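Local coordinates for protein cytochrome c-552 Ks_3358 (Candidatus Kuenenia stuttgartiensis, PDB 5MXZ) that binds one covalently attached heme c and probably carries electrons between redox partners, as a small class I-type cytochrome of an anammox bacterium, at residues E39-T44 and V79-K84. The protein carries 1 engineered substitution. Residues are numbered along the deposited sequence; the frame is centred on the assembly and turned at random. Where two conformers were deposited one is given.
Sequences EWQAKT and VVRGFK. With HEC (heme c), chain B; EDO (1,2-ethanediol), chain R; EDO (1,2-ethanediol), chain N.
In this small all-helical cytochrome c fold, part of the heme pocket is lined where the C-terminal end of helix 38-43 meets the last helix, 77-80, and the residues after it, and Trp40, Gln41 and Thr44 touch Val80 and Arg81. Nearest the heme the contact is apolar: Trp40 CH2 meets Val80 CG1 at 3.7 Å, the methyl lying at the indole edge. With CG anti to the backbone N (chi1 -179°), the indole reaches in toward the heme, and its NE1 donates to propionate oxygen O1A of the heme at 3.0 Å. Tryptophan thus supplies both a broad apolar edge and one N-H, while branched Val80 also turns CG2 toward the heme methyl CMB.

Farther from the heme, Gln41 and Arg81 run alongside one another, pointing opposite ways, each bent at chi2. The amide can give and take at once: Gln41 NE2 donates to Val80 O at 2.9 Å and also to Phe35 O, while Gln41 OE1 accepts from Arg81 NH1 at 3.0 Å. Arginine suits the place facing the C-terminal end of helix 38-43, because its planar, multi-donor group can meet several carbonyls there; NH1 adds a weak bond to Gln41 O. Asp46 forms a salt bridge with NH2, probably balancing the charge. That same NH2 donates to Thr44 O at 2.7 Å, the oxygen lying only 2° out of the guanidinium plane.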
loop_
_atom_site.group_PDB
_atom_site.type_symbol
_atom_site.label_atom_id
_atom_site.label_comp_id
_atom_site.label_asym_id
_atom_site.label_seq_id
_atom_site.Cartn_x
_atom_site.Cartn_y
_atom_site.Cartn_z
ATOM N N GLU A 39 -11.619 -11.010 1.667
ATOM C CA GLU A 39 -11.104 -11.969 0.685
ATOM C C GLU A 39 -9.714 -11.577 0.178
ATOM O O GLU A 39 -8.818 -12.425 0.094
ATOM C CB GLU A 39 -12.074 -12.137 -0.493
ATOM C CG GLU A 39 -13.359 -12.890 -0.173
ATOM C CD GLU A 39 -14.493 -11.971 0.244
ATOM O OE1 GLU A 39 -14.222 -10.812 0.629
ATOM O OE2 GLU A 39 -15.661 -12.408 0.185
ATOM N N TRP A 40 -9.545 -10.292 -0.160
ATOM C CA TRP A 40 -8.249 -9.789 -0.628
ATOM C C TRP A 40 -7.177 -9.970 0.446
ATOM O O TRP A 40 -6.095 -10.472 0.151
ATOM C CB TRP A 40 -8.297 -8.320 -1.090
ATOM C CG TRP A 40 -6.936 -7.872 -1.584
ATOM C CD1 TRP A 40 -6.398 -8.099 -2.825
ATOM C CD2 TRP A 40 -5.927 -7.185 -0.832
ATOM N NE1 TRP A 40 -5.131 -7.576 -2.896
ATOM C CE2 TRP A 40 -4.811 -7.014 -1.688
ATOM C CE3 TRP A 40 -5.857 -6.691 0.482
ATOM C CZ2 TRP A 40 -3.635 -6.368 -1.276
ATOM C CZ3 TRP A 40 -4.683 -6.043 0.895
ATOM C CH2 TRP A 40 -3.588 -5.888 0.011
ATOM N N GLN A 41 -7.497 -9.580 1.679
ATOM C CA GLN A 41 -6.571 -9.690 2.804
ATOM C C GLN A 41 -6.154 -11.144 3.050
ATOM O O GLN A 41 -4.962 -11.431 3.206
ATOM C CB GLN A 41 -7.175 -9.077 4.073
ATOM C CG GLN A 41 -7.414 -7.570 4.038
ATOM C CD GLN A 41 -6.146 -6.739 4.153
ATOM O OE1 GLN A 41 -5.070 -7.250 4.480
ATOM N NE2 GLN A 41 -6.269 -5.447 3.883
ATOM N N ALA A 42 -7.140 -12.045 3.042
ATOM C CA ALA A 42 -6.929 -13.485 3.263
ATOM C C ALA A 42 -6.030 -14.151 2.210
ATOM O O ALA A 42 -5.210 -15.017 2.544
ATOM C CB ALA A 42 -8.272 -14.202 3.350
ATOM N N LYS A 43 -6.178 -13.737 0.951
ATOM C CA LYS A 43 -5.412 -14.314 -0.163
ATOM C C LYS A 43 -4.047 -13.655 -0.420
ATOM O O LYS A 43 -3.241 -14.185 -1.190
ATOM C CB LYS A 43 -6.253 -14.349 -1.453
ATOM C CG LYS A 43 -6.432 -13.011 -2.157
ATOM C CD LYS A 43 -7.223 -13.153 -3.449
ATOM C CE LYS A 43 -7.566 -11.788 -4.026
ATOM N NZ LYS A 43 -8.389 -11.882 -5.267
ATOM N N THR A 44 -3.797 -12.507 0.211
ATOM C CA THR A 44 -2.579 -11.735 -0.042
ATOM C C THR A 44 -1.577 -11.909 1.088
ATOM O O THR A 44 -1.893 -11.656 2.255
ATOM C CB THR A 44 -2.897 -10.241 -0.274
ATOM O OG1 THR A 44 -3.896 -10.123 -1.295
ATOM C CG2 THR A 44 -1.652 -9.460 -0.687
ATOM N N VAL A 79 -0.458 -1.346 8.287
ATOM C CA VAL A 79 -1.334 -0.272 7.812
ATOM C C VAL A 79 -2.258 -0.799 6.699
ATOM O O VAL A 79 -3.481 -0.634 6.773
ATOM C CB VAL A 79 -0.541 0.982 7.362
ATOM C CG1 VAL A 79 -1.489 2.069 6.877
ATOM C CG2 VAL A 79 0.324 1.513 8.502
ATOM N N VAL A 80 -1.663 -1.443 5.693
ATOM C CA VAL A 80 -2.390 -2.086 4.586
ATOM C C VAL A 80 -3.407 -3.107 5.125
ATOM O O VAL A 80 -4.547 -3.188 4.637
ATOM C CB VAL A 80 -1.411 -2.739 3.570
ATOM C CG1 VAL A 80 -2.136 -3.640 2.577
ATOM C CG2 VAL A 80 -0.614 -1.672 2.821
ATOM N N ARG A 81 -2.984 -3.846 6.149
ATOM C CA ARG A 81 -3.810 -4.838 6.842
ATOM C C ARG A 81 -4.993 -4.245 7.621
ATOM O O ARG A 81 -5.955 -4.959 7.926
ATOM C CB ARG A 81 -2.944 -5.665 7.798
ATOM C CG ARG A 81 -1.913 -6.573 7.142
ATOM C CD ARG A 81 -2.572 -7.762 6.478
ATOM N NE ARG A 81 -1.613 -8.697 5.899
ATOM C CZ ARG A 81 -1.868 -9.495 4.866
ATOM N NH1 ARG A 81 -3.054 -9.476 4.267
ATOM N NH2 ARG A 81 -0.928 -10.323 4.425
ATOM N N GLY A 82 -4.904 -2.957 7.954
ATOM C CA GLY A 82 -5.994 -2.231 8.606
ATOM C C GLY A 82 -5.871 -2.125 10.116
ATOM O O GLY A 82 -6.851 -1.799 10.790
ATOM N N PHE A 83 -4.669 -2.382 10.639
ATOM C CA PHE A 83 -4.409 -2.406 12.088
ATOM C C PHE A 83 -3.815 -1.098 12.634
ATOM O O PHE A 83 -3.894 -0.845 13.843
ATOM C CB PHE A 83 -3.478 -3.574 12.473
ATOM C CG PHE A 83 -3.901 -4.928 11.949
ATOM C CD1 PHE A 83 -5.244 -5.344 11.971
ATOM C CD2 PHE A 83 -2.934 -5.824 11.475
ATOM C CE1 PHE A 83 -5.609 -6.606 11.500
ATOM C CE2 PHE A 83 -3.297 -7.088 11.007
ATOM C CZ PHE A 83 -4.633 -7.477 11.018
ATOM N N LYS A 84 -3.231 -0.289 11.740
ATOM C CA LYS A 84 -2.495 0.962 12.057
ATOM C C LYS A 84 -1.226 0.698 12.863
ATOM O O LYS A 84 -0.147 1.179 12.514
ATOM C CB LYS A 84 -3.366 2.006 12.777
ATOM C CG LYS A 84 -4.584 2.473 11.999
ATOM C CD LYS A 84 -5.361 3.528 12.768
ATOM C CE LYS A 84 -6.640 3.912 12.042
ATOM N NZ LYS A 84 -7.663 2.827 12.066
HETATM FE FE HEC B . -0.309 1.060 -4.431
HETATM C CHA HEC B . -1.497 -1.835 -5.858
HETATM C CHB HEC B . 0.222 -0.582 -1.459
HETATM C CHC HEC B . 1.401 3.818 -3.264
HETATM C CHD HEC B . -1.556 2.883 -7.041
HETATM N NA HEC B . -0.569 -0.906 -3.777
HETATM C C1A HEC B . -1.126 -1.927 -4.444
HETATM C C2A HEC B . -1.214 -3.200 -3.700
HETATM C C3A HEC B . -0.693 -2.840 -2.375
HETATM C C4A HEC B . -0.343 -1.404 -2.549
HETATM C CMA HEC B . -0.541 -3.723 -1.159
HETATM C CAA HEC B . -1.783 -4.497 -4.211
HETATM C CBA HEC B . -0.844 -5.646 -4.466
HETATM C CGA HEC B . -1.715 -6.859 -4.735
HETATM O O1A HEC B . -2.962 -6.760 -4.769
HETATM O O2A HEC B . -1.145 -7.941 -4.918
HETATM N NB HEC B . 0.682 1.536 -2.653
HETATM C C1B HEC B . 0.785 0.772 -1.536
HETATM C C2B HEC B . 1.537 1.378 -0.401
HETATM C C3B HEC B . 1.875 2.684 -0.981
HETATM C C4B HEC B . 1.295 2.688 -2.335
HETATM C CMB HEC B . 1.837 0.806 0.961
HETATM C CAB HEC B . 2.651 3.775 -0.370
HETATM C CBB HEC B . 4.121 3.496 -0.143
HETATM N NC HEC B . -0.086 3.039 -5.062
HETATM C C1C HEC B . 0.578 4.046 -4.458
HETATM C C2C HEC B . 0.493 5.373 -5.136
HETATM C C3C HEC B . -0.387 5.053 -6.270
HETATM C C4C HEC B . -0.702 3.619 -6.109
HETATM C CMC HEC B . 1.137 6.679 -4.744
HETATM C CAC HEC B . -0.904 5.982 -7.323
HETATM C CBC HEC B . 0.078 6.688 -8.223
HETATM N ND HEC B . -1.327 0.588 -6.182
HETATM C C1D HEC B . -1.761 1.433 -7.137
HETATM C C2D HEC B . -2.452 0.796 -8.279
HETATM C C3D HEC B . -2.440 -0.627 -7.912
HETATM C C4D HEC B . -1.736 -0.612 -6.614
HETATM C CMD HEC B . -3.045 1.443 -9.503
HETATM C CAD HEC B . -2.956 -1.820 -8.667
HETATM C CBD HEC B . -1.707 -2.433 -9.322
HETATM C CGD HEC B . -1.482 -3.910 -9.034
HETATM O O1D HEC B . -0.601 -4.515 -9.692
HETATM O O2D HEC B . -2.159 -4.509 -8.165
HETATM C C1 EDO R . -0.973 -15.417 3.551
HETATM O O1 EDO R . -1.262 -15.665 2.170
HETATM C C2 EDO R . -2.281 -15.199 4.304
HETATM O O2 EDO R . -2.911 -13.998 3.840
HETATM C C1 EDO N . -6.611 0.743 5.607
HETATM O O1 EDO N . -6.390 -0.526 4.980
HETATM C C2 EDO N . -5.534 1.725 5.158
HETATM O O2 EDO N . -5.558 1.826 3.731
#